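Local coordinates for sorbitol dehydrogenase (Gluconobacter oxydans, PDB 5ITG), which probably oxidises D-sorbitol to L-sorbose with a nicotinamide cofactor, as a member of the mannitol dehydrogenase family, at residues 10-14 against 246-250; 68-72 against 103-107; 82-88 against 253-259; 295-300 against 383-388; 389-394 against 454-460. All blocks are in the same frame, centred on the assembly; numbering follows the deposited sequence.

Contact 1 of 5, residues 10-14 against 246-250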
# COMPACT_ATOMS: atom_id res chain seq x y z
N LEU A 10 24.97 -4.78 -19.45
CA LEU A 10 24.54 -5.76 -18.46
C LEU A 10 24.55 -7.19 -18.97
O LEU A 10 24.45 -7.43 -20.18
CB LEU A 10 23.13 -5.42 -17.96
CG LEU A 10 22.76 -3.99 -17.55
CD1 LEU A 10 23.82 -3.43 -16.61
CD2 LEU A 10 22.63 -3.12 -18.79
N PRO A 11 24.67 -8.17 -18.06
CA PRO A 11 24.68 -9.59 -18.41
C PRO A 11 23.40 -9.96 -19.16
O PRO A 11 22.37 -9.31 -19.00
CB PRO A 11 24.78 -10.27 -17.05
CG PRO A 11 25.61 -9.32 -16.27
CD PRO A 11 25.01 -7.98 -16.63
N ALA A 12 23.48 -11.02 -19.95
CA ALA A 12 22.34 -11.49 -20.75
C ALA A 12 21.04 -11.66 -19.96
O ALA A 12 19.95 -11.56 -20.51
CB ALA A 12 22.70 -12.80 -21.44
N ASN A 13 21.17 -11.92 -18.66
CA ASN A 13 20.00 -12.13 -17.80
C ASN A 13 19.37 -10.83 -17.29
O ASN A 13 18.23 -10.83 -16.83
CB ASN A 13 20.40 -12.99 -16.60
CG ASN A 13 21.34 -12.27 -15.65
OD1 ASN A 13 22.40 -11.78 -16.06
ND2 ASN A 13 20.95 -12.18 -14.38
N VAL A 14 20.11 -9.73 -17.38
CA VAL A 14 19.62 -8.44 -16.90
C VAL A 14 19.07 -7.59 -18.04
O VAL A 14 19.76 -7.33 -19.02
CB VAL A 14 20.74 -7.66 -16.20
CG1 VAL A 14 20.19 -6.36 -15.63
CG2 VAL A 14 21.35 -8.51 -15.09
N ALA A 246 23.02 -12.60 -7.20
CA ALA A 246 22.16 -13.30 -8.15
C ALA A 246 22.06 -12.60 -9.50
O ALA A 246 21.91 -13.25 -10.54
CB ALA A 246 20.76 -13.46 -7.54
N SER A 247 22.14 -11.27 -9.50
CA SER A 247 22.04 -10.50 -10.73
C SER A 247 23.40 -10.30 -11.38
O SER A 247 23.50 -10.18 -12.60
CB SER A 247 21.43 -9.13 -10.44
OG SER A 247 22.30 -8.36 -9.63
N GLY A 248 24.45 -10.25 -10.56
CA GLY A 248 25.79 -10.06 -11.07
C GLY A 248 26.13 -8.59 -11.22
O GLY A 248 27.10 -8.23 -11.88
N LEU A 249 25.32 -7.74 -10.58
CA LEU A 249 25.51 -6.29 -10.64
C LEU A 249 25.92 -5.72 -9.29
O LEU A 249 25.37 -6.10 -8.26
CB LEU A 249 24.20 -5.62 -11.08
CG LEU A 249 23.59 -6.08 -12.41
CD1 LEU A 249 22.18 -5.51 -12.53
CD2 LEU A 249 24.46 -5.62 -13.57
N ASP A 250 26.88 -4.81 -9.30
CA ASP A 250 27.34 -4.18 -8.07
C ASP A 250 26.44 -2.97 -7.81
O ASP A 250 26.86 -1.83 -7.93
CB ASP A 250 28.80 -3.74 -8.19
CG ASP A 250 29.30 -3.05 -6.94
OD1 ASP A 250 29.21 -3.64 -5.85
OD2 ASP A 250 29.79 -1.90 -7.06
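Leu-249 has its CG anti to its own carbonyl carbon (chi1 -56°), which sends both methyl branches toward residues 10-14, and Val-14, whose CG1 is set opposite the backbone nitrogen (chi1 -176°), reaches back to meet it. The two touch tip to tip: Val-14 CG1 lies 3.8 Å from Leu-249 CD1. The second branch has two partners. Leu-249 CD2 is 3.8 Å from Leu-10 CD1, whose side chain runs at about a right angle to it, and 3.9 Å from the ring carbon CD of Pro-11. Beyond this apolar cluster Ser-247 O lies 3.7 Å from Val-14 CG2. Cutting Leu-249 back to an alanine would probably open a gap next to Val-14 and leave Leu-10 and Pro-11 without their common partner. The leucine is presented by the end of helix 237-247: Gly-248 leaves it with positive phi, and Leu-249 N donates to Ser-247 OG at 3.2 Å, whose hydroxyl also bonds Leu-243 O. On the other segment, a type I turn from Pro-11 to Val-14 leads into strand 14-15. An ST turn at a helix end thus meets a beta turn where strand 14-15 joins strand 93-106 in the Rossmann-type sheet.

Contact 2 of 5, residues 68-72 against 103-107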
# COMPACT_ATOMS: atom_id res chain seq x y z
N SER A 68 20.45 10.84 4.47
CA SER A 68 19.75 11.26 3.26
C SER A 68 20.76 11.65 2.19
O SER A 68 20.63 11.28 1.02
CB SER A 68 18.82 12.44 3.56
OG SER A 68 17.85 12.08 4.53
N LYS A 69 21.78 12.40 2.61
CA LYS A 69 22.83 12.85 1.70
C LYS A 69 23.57 11.67 1.09
O LYS A 69 23.90 11.69 -0.09
CB LYS A 69 23.81 13.76 2.44
CG LYS A 69 23.14 14.95 3.12
CD LYS A 69 24.14 15.78 3.88
CE LYS A 69 23.46 16.89 4.66
NZ LYS A 69 24.44 17.70 5.44
N LYS A 70 23.82 10.65 1.90
CA LYS A 70 24.51 9.45 1.44
C LYS A 70 23.68 8.78 0.34
O LYS A 70 24.20 8.44 -0.73
CB LYS A 70 24.71 8.48 2.61
CG LYS A 70 25.54 7.25 2.30
CD LYS A 70 26.99 7.62 2.00
CE LYS A 70 27.84 6.38 1.78
NZ LYS A 70 27.41 5.60 0.59
N LYS A 71 22.40 8.60 0.62
CA LYS A 71 21.48 7.99 -0.33
C LYS A 71 21.48 8.76 -1.65
O LYS A 71 21.63 8.18 -2.72
CB LYS A 71 20.07 7.98 0.26
CG LYS A 71 18.99 7.40 -0.64
CD LYS A 71 17.61 7.55 0.00
CE LYS A 71 16.49 7.07 -0.92
NZ LYS A 71 15.16 7.27 -0.30
N ALA A 72 21.32 10.08 -1.55
CA ALA A 72 21.31 10.93 -2.73
C ALA A 72 22.61 10.81 -3.52
O ALA A 72 22.61 10.84 -4.75
CB ALA A 72 21.09 12.38 -2.32
N ASP A 103 16.71 12.09 -11.99
CA ASP A 103 17.41 12.97 -11.08
C ASP A 103 16.88 12.75 -9.68
O ASP A 103 15.71 12.39 -9.50
CB ASP A 103 17.22 14.44 -11.47
CG ASP A 103 18.40 15.32 -11.05
OD1 ASP A 103 19.13 14.94 -10.10
OD2 ASP A 103 18.58 16.39 -11.66
N TYR A 104 17.74 12.94 -8.69
CA TYR A 104 17.37 12.77 -7.29
C TYR A 104 17.88 14.00 -6.54
O TYR A 104 19.08 14.20 -6.41
CB TYR A 104 18.00 11.50 -6.73
CG TYR A 104 17.57 11.16 -5.32
CD1 TYR A 104 17.98 11.94 -4.23
CD2 TYR A 104 16.77 10.05 -5.07
CE1 TYR A 104 17.58 11.62 -2.93
CE2 TYR A 104 16.36 9.73 -3.77
CZ TYR A 104 16.77 10.51 -2.71
OH TYR A 104 16.37 10.19 -1.43
N LEU A 105 16.95 14.82 -6.07
CA LEU A 105 17.31 16.04 -5.35
C LEU A 105 16.98 16.00 -3.87
O LEU A 105 15.93 15.49 -3.47
CB LEU A 105 16.61 17.25 -5.96
CG LEU A 105 17.00 17.74 -7.35
CD1 LEU A 105 16.69 16.68 -8.39
CD2 LEU A 105 16.25 19.03 -7.65
N LEU A 106 17.88 16.54 -3.07
CA LEU A 106 17.66 16.65 -1.64
C LEU A 106 17.15 18.07 -1.44
O LEU A 106 17.92 19.03 -1.53
CB LEU A 106 18.97 16.45 -0.88
CG LEU A 106 19.26 15.04 -0.39
CD1 LEU A 106 20.67 14.97 0.19
CD2 LEU A 106 18.23 14.65 0.65
N ALA A 107 15.86 18.20 -1.18
CA ALA A 107 15.23 19.51 -1.00
C ALA A 107 16.02 20.47 -0.12
O ALA A 107 16.28 21.61 -0.51
CB ALA A 107 13.82 19.33 -0.44
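Apolar contacts between Ala-72 on one side and Tyr-104 and Leu-106 on the other form the centre. Ala-72 CB is 3.6 Å from Tyr-104 CE1 and equally 3.6 Å from Leu-106 CD1, so one methyl meets two side chains that project from alternate positions of the strand. Leu-106 splits its branches over the helix: CD1 comes within 3.4 Å of Lys-69 CA, while CD2 lies 3.7 Å from Ser-68 CB. Its chi1 of -94° departs well from a staggered value, which suggests that fitting both branches against the helix surface costs some torsional strain. Among mixed polar and apolar contacts, Lys-71 runs extended across the phenol end of Tyr-104 at about a right angle, with CE 3.2 Å from OH; its ammonium goes on to bond Val-33 O. The Tyr-104 ring, carried toward the helix by a CG anti to the backbone nitrogen (chi1 -175°), also stacks on Phe-75. Replacing Tyr-104 by a serine would probably leave Ala-72 and the aliphatic part of Lys-71 facing a gap and Phe-75 without its stacking partner. The axes of helix 68-72 and strand 103-106 pass 8.9 Å apart and run nearly antiparallel, at 163°. This is the helix-on-sheet layering of a Rossmann-type fold, in which strands 56-61 and 93-106 are parallel neighbours and helix 66-77 lies on the connection between them.

Contact 3 of 5, residues 82-88 against 253-259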
# COMPACT_ATOMS: atom_id res chain seq x y z
N TYR A 82 19.01 1.92 -11.09
CA TYR A 82 18.99 0.90 -10.04
C TYR A 82 18.38 -0.38 -10.59
O TYR A 82 17.70 -0.36 -11.62
CB TYR A 82 18.19 1.38 -8.82
CG TYR A 82 16.75 1.70 -9.12
CD1 TYR A 82 16.38 2.95 -9.61
CD2 TYR A 82 15.75 0.76 -8.92
CE1 TYR A 82 15.05 3.26 -9.90
CE2 TYR A 82 14.41 1.04 -9.20
CZ TYR A 82 14.07 2.29 -9.70
OH TYR A 82 12.76 2.58 -9.99
N SER A 83 18.63 -1.50 -9.92
CA SER A 83 18.10 -2.76 -10.40
C SER A 83 16.87 -3.20 -9.61
O SER A 83 16.79 -3.02 -8.40
CB SER A 83 19.16 -3.86 -10.32
OG SER A 83 19.47 -4.18 -8.99
N LEU A 84 15.92 -3.76 -10.33
CA LEU A 84 14.70 -4.24 -9.72
C LEU A 84 14.52 -5.71 -10.06
O LEU A 84 14.37 -6.07 -11.22
CB LEU A 84 13.48 -3.46 -10.22
CG LEU A 84 12.12 -4.03 -9.80
CD1 LEU A 84 12.04 -4.09 -8.28
CD2 LEU A 84 11.00 -3.15 -10.36
N THR A 85 14.57 -6.55 -9.03
CA THR A 85 14.37 -7.98 -9.21
C THR A 85 12.89 -8.23 -8.93
O THR A 85 12.35 -7.70 -7.97
CB THR A 85 15.22 -8.79 -8.22
OG1 THR A 85 16.61 -8.50 -8.43
CG2 THR A 85 14.99 -10.29 -8.41
N GLU A 86 12.25 -9.01 -9.80
CA GLU A 86 10.84 -9.36 -9.64
C GLU A 86 10.76 -10.87 -9.45
O GLU A 86 11.16 -11.64 -10.32
CB GLU A 86 10.06 -8.93 -10.88
CG GLU A 86 9.94 -7.42 -11.01
CD GLU A 86 9.45 -6.98 -12.36
OE1 GLU A 86 10.27 -6.89 -13.30
OE2 GLU A 86 8.24 -6.72 -12.50
N THR A 87 10.26 -11.30 -8.29
CA THR A 87 10.17 -12.72 -7.97
C THR A 87 8.75 -13.27 -7.96
O THR A 87 7.89 -12.78 -7.22
CB THR A 87 10.81 -12.98 -6.61
OG1 THR A 87 12.15 -12.47 -6.61
CG2 THR A 87 10.84 -14.48 -6.31
N ALA A 88 8.52 -14.31 -8.76
CA ALA A 88 7.20 -14.95 -8.86
C ALA A 88 7.04 -16.06 -7.83
O ALA A 88 8.01 -16.54 -7.27
CB ALA A 88 7.02 -15.51 -10.26
N LEU A 253 21.87 0.30 -4.66
CA LEU A 253 20.45 0.46 -4.33
C LEU A 253 19.55 -0.61 -4.96
O LEU A 253 18.56 -0.29 -5.62
CB LEU A 253 20.00 1.85 -4.80
CG LEU A 253 20.89 2.98 -4.29
CD1 LEU A 253 20.67 4.23 -5.10
CD2 LEU A 253 20.61 3.21 -2.81
N PRO A 254 19.86 -1.89 -4.74
CA PRO A 254 19.04 -2.96 -5.30
C PRO A 254 17.77 -3.18 -4.49
O PRO A 254 17.77 -2.98 -3.28
CB PRO A 254 19.97 -4.17 -5.22
CG PRO A 254 20.61 -3.95 -3.89
CD PRO A 254 20.97 -2.46 -3.94
N LEU A 255 16.70 -3.59 -5.16
CA LEU A 255 15.45 -3.87 -4.46
C LEU A 255 14.74 -5.01 -5.18
O LEU A 255 15.07 -5.34 -6.33
CB LEU A 255 14.56 -2.62 -4.39
CG LEU A 255 13.78 -2.13 -5.61
CD1 LEU A 255 12.87 -0.98 -5.19
CD2 LEU A 255 14.72 -1.70 -6.71
N VAL A 256 13.78 -5.60 -4.49
CA VAL A 256 13.04 -6.73 -5.03
C VAL A 256 11.55 -6.57 -4.73
O VAL A 256 11.17 -5.97 -3.74
CB VAL A 256 13.59 -8.05 -4.44
CG1 VAL A 256 13.57 -7.98 -2.92
CG2 VAL A 256 12.78 -9.24 -4.93
N ALA A 257 10.72 -7.10 -5.62
CA ALA A 257 9.27 -7.02 -5.44
C ALA A 257 8.65 -8.28 -6.01
O ALA A 257 9.30 -8.99 -6.78
CB ALA A 257 8.72 -5.79 -6.17
N GLU A 258 7.41 -8.56 -5.63
CA GLU A 258 6.71 -9.73 -6.14
C GLU A 258 6.39 -9.43 -7.60
O GLU A 258 6.33 -8.26 -7.99
CB GLU A 258 5.41 -9.98 -5.36
CG GLU A 258 4.36 -8.88 -5.51
CD GLU A 258 3.10 -9.14 -4.70
OE1 GLU A 258 2.73 -10.33 -4.52
OE2 GLU A 258 2.46 -8.16 -4.27
N ASP A 259 6.21 -10.46 -8.40
CA ASP A 259 5.90 -10.24 -9.81
C ASP A 259 4.54 -9.57 -9.95
O ASP A 259 4.33 -8.78 -10.87
CB ASP A 259 5.93 -11.57 -10.58
CG ASP A 259 4.88 -12.55 -10.11
OD1 ASP A 259 4.70 -12.69 -8.88
OD2 ASP A 259 4.25 -13.20 -10.97
O HOH W 1 17.66 -5.96 -7.65
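Leu-84 and Leu-255 form the apolar centre of a parallel strand pair in the sheet of the Rossmann domain, Leu-84 CD1 lying 3.7 Å from Leu-255 CG. Leu-255 has CG between its backbone nitrogen and carbonyl carbon (chi1 76°), which brings CD2 to the ring edge of Tyr-82, 3.5 Å from Tyr-82 CD2. Ala-257 adds its methyl on the face of the two leucines, and Ala-39 of helix 35-39 packs there. Thr-85 and Val-256 point to the other face, where Leu-243 of helix 237-247 meets them, so helices flank both sides of the pair. Outward from the side chains, five backbone bonds join the strands in parallel register. Thr-85 N to Leu-255 O (3.0 Å) is almost straight, and Ala-257 N to Thr-85 O and Thr-87 N to Ala-257 O are both 2.9 Å. Farther out, a water donates to Ser-83 OG and to Leu-255 O, and is also bonded to Thr-85 OG1, bridging the two strands beside Thr-85. Asp-251 holds the Ser-83 hydroxyl as well. Glu-86 forms a salt bridge with Arg-230, which also bonds Glu-258 O, and Glu-258 pairs with Arg-360. The last bond of the series, Asp-259 N to Thr-87 O (3.1 Å), differs from the others: its donor stands 63° out of the carbonyl plane, off either lone pair.

Contact 4 of 5, residues 295-300 against 383-388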
# COMPACT_ATOMS: atom_id res chain seq x y z
N ILE A 295 -9.92 -4.87 -0.13
CA ILE A 295 -10.24 -4.97 1.29
C ILE A 295 -10.98 -6.27 1.66
O ILE A 295 -10.58 -6.98 2.59
CB ILE A 295 -11.12 -3.77 1.74
CG1 ILE A 295 -10.28 -2.49 1.74
CG2 ILE A 295 -11.71 -4.02 3.12
CD1 ILE A 295 -11.12 -1.24 1.93
N ARG A 296 -12.03 -6.58 0.91
CA ARG A 296 -12.85 -7.74 1.23
C ARG A 296 -12.40 -9.11 0.74
O ARG A 296 -12.94 -10.13 1.18
CB ARG A 296 -14.29 -7.47 0.80
CG ARG A 296 -14.91 -6.25 1.51
CD ARG A 296 -16.35 -6.03 1.07
NE ARG A 296 -17.14 -7.22 1.32
CZ ARG A 296 -18.26 -7.55 0.67
NH1 ARG A 296 -18.74 -6.75 -0.29
NH2 ARG A 296 -18.89 -8.67 0.97
N MSE A 297 -11.42 -9.14 -0.16
CA MSE A 297 -10.89 -10.41 -0.66
C MSE A 297 -9.42 -10.61 -0.25
O MSE A 297 -9.10 -11.62 0.35
CB MSE A 297 -11.04 -10.50 -2.18
CG MSE A 297 -12.49 -10.70 -2.63
SE MSE A 297 -12.61 -11.06 -4.51
CE MSE A 297 -11.92 -12.87 -4.47
N LEU A 298 -8.55 -9.65 -0.56
CA LEU A 298 -7.13 -9.80 -0.20
C LEU A 298 -6.89 -9.65 1.30
O LEU A 298 -6.35 -10.56 1.94
CB LEU A 298 -6.25 -8.80 -0.96
CG LEU A 298 -4.75 -8.89 -0.65
CD1 LEU A 298 -4.17 -10.13 -1.28
CD2 LEU A 298 -4.02 -7.66 -1.17
N ASN A 299 -7.28 -8.50 1.85
CA ASN A 299 -7.08 -8.24 3.28
C ASN A 299 -7.91 -9.19 4.15
O ASN A 299 -7.41 -9.76 5.13
CB ASN A 299 -7.43 -6.78 3.60
CG ASN A 299 -6.62 -5.78 2.78
OD1 ASN A 299 -5.46 -6.05 2.42
ND2 ASN A 299 -7.20 -4.63 2.49
N ALA A 300 -9.18 -9.35 3.80
CA ALA A 300 -10.07 -10.25 4.52
C ALA A 300 -9.54 -11.68 4.45
O ALA A 300 -9.61 -12.43 5.42
CB ALA A 300 -11.49 -10.19 3.92
N VAL A 383 -12.57 -3.46 9.61
CA VAL A 383 -12.49 -2.98 8.23
C VAL A 383 -12.66 -4.05 7.15
O VAL A 383 -13.41 -3.86 6.20
CB VAL A 383 -11.17 -2.22 7.99
CG1 VAL A 383 -11.11 -1.71 6.55
CG2 VAL A 383 -11.07 -1.03 8.97
N PHE A 384 -11.99 -5.19 7.30
CA PHE A 384 -12.05 -6.24 6.27
C PHE A 384 -13.26 -7.17 6.25
O PHE A 384 -13.64 -7.66 5.19
CB PHE A 384 -10.80 -7.14 6.32
CG PHE A 384 -9.50 -6.41 6.53
CD1 PHE A 384 -9.33 -5.10 6.09
CD2 PHE A 384 -8.42 -7.06 7.11
CE1 PHE A 384 -8.10 -4.47 6.23
CE2 PHE A 384 -7.20 -6.43 7.25
CZ PHE A 384 -7.03 -5.14 6.81
N TRP A 385 -13.85 -7.44 7.42
CA TRP A 385 -14.95 -8.40 7.49
C TRP A 385 -16.39 -7.88 7.65
O TRP A 385 -17.33 -8.59 7.30
CB TRP A 385 -14.70 -9.39 8.63
CG TRP A 385 -13.60 -10.42 8.41
CD1 TRP A 385 -12.78 -10.54 7.33
CD2 TRP A 385 -13.25 -11.47 9.31
NE1 TRP A 385 -11.94 -11.62 7.49
CE2 TRP A 385 -12.20 -12.21 8.70
CE3 TRP A 385 -13.72 -11.87 10.57
CZ2 TRP A 385 -11.61 -13.32 9.32
CZ3 TRP A 385 -13.14 -12.98 11.18
CH2 TRP A 385 -12.09 -13.69 10.55
N THR A 386 -16.56 -6.67 8.16
CA THR A 386 -17.90 -6.15 8.42
C THR A 386 -18.92 -6.24 7.28
O THR A 386 -20.04 -6.72 7.49
CB THR A 386 -17.83 -4.69 8.94
OG1 THR A 386 -17.14 -4.68 10.20
CG2 THR A 386 -19.24 -4.12 9.14
N GLU A 387 -18.58 -5.76 6.09
CA GLU A 387 -19.54 -5.82 4.99
C GLU A 387 -19.99 -7.26 4.70
O GLU A 387 -21.18 -7.52 4.53
CB GLU A 387 -18.94 -5.19 3.73
CG GLU A 387 -19.85 -5.23 2.49
CD GLU A 387 -21.12 -4.41 2.63
OE1 GLU A 387 -21.02 -3.23 3.03
OE2 GLU A 387 -22.21 -4.94 2.34
N THR A 388 -19.04 -8.19 4.65
CA THR A 388 -19.37 -9.59 4.38
C THR A 388 -20.32 -10.17 5.44
O THR A 388 -21.26 -10.90 5.11
CB THR A 388 -18.10 -10.43 4.26
OG1 THR A 388 -17.43 -10.08 3.04
CG2 THR A 388 -18.42 -11.93 4.24
O HOH W 2 -16.17 -7.44 4.38
O HOH W 3 -14.80 -10.24 3.42
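Arg-296 leaves CB with CG anti to its carbonyl carbon and runs along helix 383-388, CG passing near Phe-384 O. Arg-296 CD then rests 3.8 Å from Glu-387 CB. A bend at chi3 (56°) turns the guanidinium so that Glu-387 CG sits over one face, 3.4 Å from Arg-296 CZ, while Thr-388 OG1 lies at the edge, in plane. There Arg-296 NH2 makes a bond of 2.9 Å to Thr-388 OG1 at 164°, and NE adds a weak one to the same oxygen at 3.3 Å. NH1 bonds Thr-341 O, outside the two helices. A water is inserted at the kink of helix 383-388, beside NE: it donates to Phe-384 O (2.7 Å) and accepts from Thr-388 N (3.0 Å) in place of the direct bond between them. A second water ties Arg-296 O to Thr-388 OG1. At the other end of the crossing, Asn-299 CB stands 3.3 Å from the Phe-384 ring centroid, almost on its normal, as a CH-pi contact. Trp-385 NE1 gives a straight bond, 175°, to Ala-300 O at 3.2 Å. The two helices of the C-terminal domain are joined by ring and methyl packing with one indole N-H bond at one end, and by a hydrated polar cluster at the other. There the buried guanidinium bonds neutral oxygens, while the nearby Glu-387 carboxylate, not touching, would probably still help to stabilise its charge.

Contact 5 of 5, residues 389-394 against 454-460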
# COMPACT_ATOMS: atom_id res chain seq x y z
N VAL A 389 -20.08 -9.83 6.70
CA VAL A 389 -20.96 -10.30 7.77
C VAL A 389 -22.34 -9.65 7.67
O VAL A 389 -23.36 -10.33 7.75
CB VAL A 389 -20.35 -10.00 9.16
CG1 VAL A 389 -21.35 -10.34 10.27
CG2 VAL A 389 -19.07 -10.81 9.35
N ARG A 390 -22.39 -8.34 7.48
CA ARG A 390 -23.68 -7.65 7.37
C ARG A 390 -24.52 -8.24 6.25
O ARG A 390 -25.71 -8.49 6.42
CB ARG A 390 -23.50 -6.15 7.11
CG ARG A 390 -22.91 -5.34 8.26
CD ARG A 390 -23.06 -3.84 8.00
NE ARG A 390 -24.45 -3.41 8.13
CZ ARG A 390 -25.02 -3.07 9.29
NH1 ARG A 390 -24.33 -3.10 10.41
NH2 ARG A 390 -26.31 -2.74 9.32
N ARG A 391 -23.91 -8.46 5.08
CA ARG A 391 -24.64 -9.03 3.95
C ARG A 391 -25.19 -10.43 4.22
O ARG A 391 -26.33 -10.73 3.88
CB ARG A 391 -23.75 -9.07 2.70
CG ARG A 391 -23.52 -7.72 2.08
CD ARG A 391 -24.82 -7.15 1.53
NE ARG A 391 -25.08 -7.59 0.16
CZ ARG A 391 -24.31 -7.29 -0.87
NH1 ARG A 391 -23.22 -6.54 -0.69
NH2 ARG A 391 -24.62 -7.72 -2.09
N ALA A 392 -24.37 -11.28 4.84
CA ALA A 392 -24.79 -12.64 5.16
C ALA A 392 -25.99 -12.62 6.09
O ALA A 392 -26.93 -13.39 5.91
CB ALA A 392 -23.65 -13.41 5.80
N ILE A 393 -25.95 -11.75 7.09
CA ILE A 393 -27.06 -11.63 8.05
C ILE A 393 -28.29 -11.00 7.39
O ILE A 393 -29.40 -11.47 7.57
CB ILE A 393 -26.67 -10.75 9.26
CG1 ILE A 393 -25.52 -11.39 10.04
CG2 ILE A 393 -27.90 -10.54 10.15
CD1 ILE A 393 -25.09 -10.60 11.27
N GLU A 394 -28.07 -9.92 6.64
CA GLU A 394 -29.16 -9.22 5.97
C GLU A 394 -29.87 -10.08 4.94
O GLU A 394 -31.10 -10.10 4.88
CB GLU A 394 -28.63 -7.95 5.30
CG GLU A 394 -28.06 -6.91 6.26
CD GLU A 394 -27.28 -5.81 5.54
OE1 GLU A 394 -26.91 -6.02 4.36
OE2 GLU A 394 -27.02 -4.76 6.17
N GLY A 454 -19.15 -3.57 14.14
CA GLY A 454 -19.65 -3.17 12.83
C GLY A 454 -20.98 -3.77 12.40
O GLY A 454 -21.65 -3.22 11.53
N TRP A 455 -21.35 -4.91 12.99
CA TRP A 455 -22.61 -5.55 12.63
C TRP A 455 -23.50 -5.82 13.83
O TRP A 455 -24.55 -6.45 13.71
CB TRP A 455 -22.34 -6.86 11.88
CG TRP A 455 -21.49 -7.86 12.62
CD1 TRP A 455 -21.90 -8.74 13.59
CD2 TRP A 455 -20.10 -8.11 12.42
NE1 TRP A 455 -20.84 -9.53 13.99
CE2 TRP A 455 -19.73 -9.17 13.29
CE3 TRP A 455 -19.12 -7.55 11.58
CZ2 TRP A 455 -18.42 -9.67 13.34
CZ3 TRP A 455 -17.82 -8.05 11.63
CH2 TRP A 455 -17.49 -9.11 12.51
N ARG A 456 -23.11 -5.29 14.98
CA ARG A 456 -23.85 -5.49 16.22
C ARG A 456 -25.28 -4.95 16.21
O ARG A 456 -26.12 -5.41 16.98
CB ARG A 456 -23.06 -4.88 17.39
CG ARG A 456 -23.37 -5.52 18.73
CD ARG A 456 -22.54 -4.91 19.85
NE ARG A 456 -21.12 -5.26 19.76
CZ ARG A 456 -20.62 -6.48 19.97
NH1 ARG A 456 -21.43 -7.49 20.27
NH2 ARG A 456 -19.31 -6.68 19.89
N ASP A 457 -25.58 -3.99 15.33
CA ASP A 457 -26.92 -3.43 15.27
C ASP A 457 -27.94 -4.42 14.69
O ASP A 457 -29.14 -4.32 14.94
CB ASP A 457 -26.93 -2.14 14.44
CG ASP A 457 -26.31 -2.31 13.07
OD1 ASP A 457 -25.11 -2.65 13.00
OD2 ASP A 457 -27.02 -2.09 12.07
N LEU A 458 -27.44 -5.39 13.92
CA LEU A 458 -28.29 -6.41 13.32
C LEU A 458 -28.57 -7.52 14.33
O LEU A 458 -28.03 -7.52 15.43
CB LEU A 458 -27.58 -7.01 12.10
CG LEU A 458 -27.20 -6.01 11.00
CD1 LEU A 458 -26.31 -6.68 9.97
CD2 LEU A 458 -28.47 -5.46 10.35
N ASP A 459 -29.44 -8.45 13.95
CA ASP A 459 -29.75 -9.57 14.83
C ASP A 459 -28.65 -10.62 14.70
O ASP A 459 -28.70 -11.47 13.81
CB ASP A 459 -31.10 -10.18 14.48
CG ASP A 459 -31.35 -11.51 15.19
OD1 ASP A 459 -31.00 -11.61 16.39
OD2 ASP A 459 -31.89 -12.43 14.55
N THR A 460 -27.67 -10.55 15.59
CA THR A 460 -26.53 -11.46 15.58
C THR A 460 -26.76 -12.74 16.39
O THR A 460 -25.81 -13.47 16.68
CB THR A 460 -25.29 -10.75 16.14
OG1 THR A 460 -25.48 -10.48 17.53
CG2 THR A 460 -25.05 -9.43 15.41
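Arg-390 and Trp-455 approach to 5.8 Å between CA atoms where the type I turn from Trp-455 to Leu-458, closed by Leu-458 N to Trp-455 O, lies against the last turns of helix 377-394. Val-389 meets the tryptophan over a face: Val-389 CG1 is 3.4 Å from the centroid of the five-membered ring of Trp-455, a CH-pi contact, while CG2 extends above the six-membered ring. Leu-463 of helix 461-477 and Ile-406 of helix 400-412 also pack on the indole. Further along, Ile-393 CG2 touches Leu-458 CB at 4.0 Å. Leu-458 turns its CD1 over the guanidinium of Arg-390, 3.9 Å above its plane. That guanidinium is bent round at chi3 (72°) to face the turn, and it grips Asp-457 end-on with two nitrogens: Arg-390 NH1 bonds Asp-457 OD1 at 2.7 Å and Arg-390 NH2 bonds Asp-457 OD2 at 2.9 Å. Both oxygens use their syn lone pairs, and the carboxylate and guanidinium planes are only 9° apart. Arg-390 NH1 also donates to Gly-454 O at 2.9 Å, in the carbonyl plane and on a lone pair. Within the helix, Arg-390 NE is 3.5 Å from Glu-394 OE2, a longer salt bridge. One arginine thus holds Asp-457 and the Gly-454 carbonyl in its plane, while Glu-394 approaches NE from outside that plane. The ion pairs lie beside an apolar layer of valine, isoleucine, leucine and tryptophan; the two acids would probably balance the arginine's charge, and the paired, coplanar bonds hold the guanidinium against rotation.

Overall arrangement
Contacts 1, 2 and 3 belong to the Rossmann side of the chain, contacts 4 and 5 to the helical C-terminal side, with contacts 3 and 4 coming within about 7 Å at nearest atoms. Contact 3 is buried and held mainly by backbone bonds; contacts 1 and 2 are partly buried and rest on apolar side chains. Contact 1 touches contact 3 through Leu-249 and Ser-83, and contacts 2 and 3 share a sheet through neighbouring strands 82-87 and 93-106. Contacts 4 and 5 both use helix 377-394, touching where Thr-386 meets Trp-455. Their arginines differ accordingly: the partly buried contact 4 uses hydroxyl, carbonyl and water, the surface contact 5 mainly carboxylates, with one backbone carbonyl.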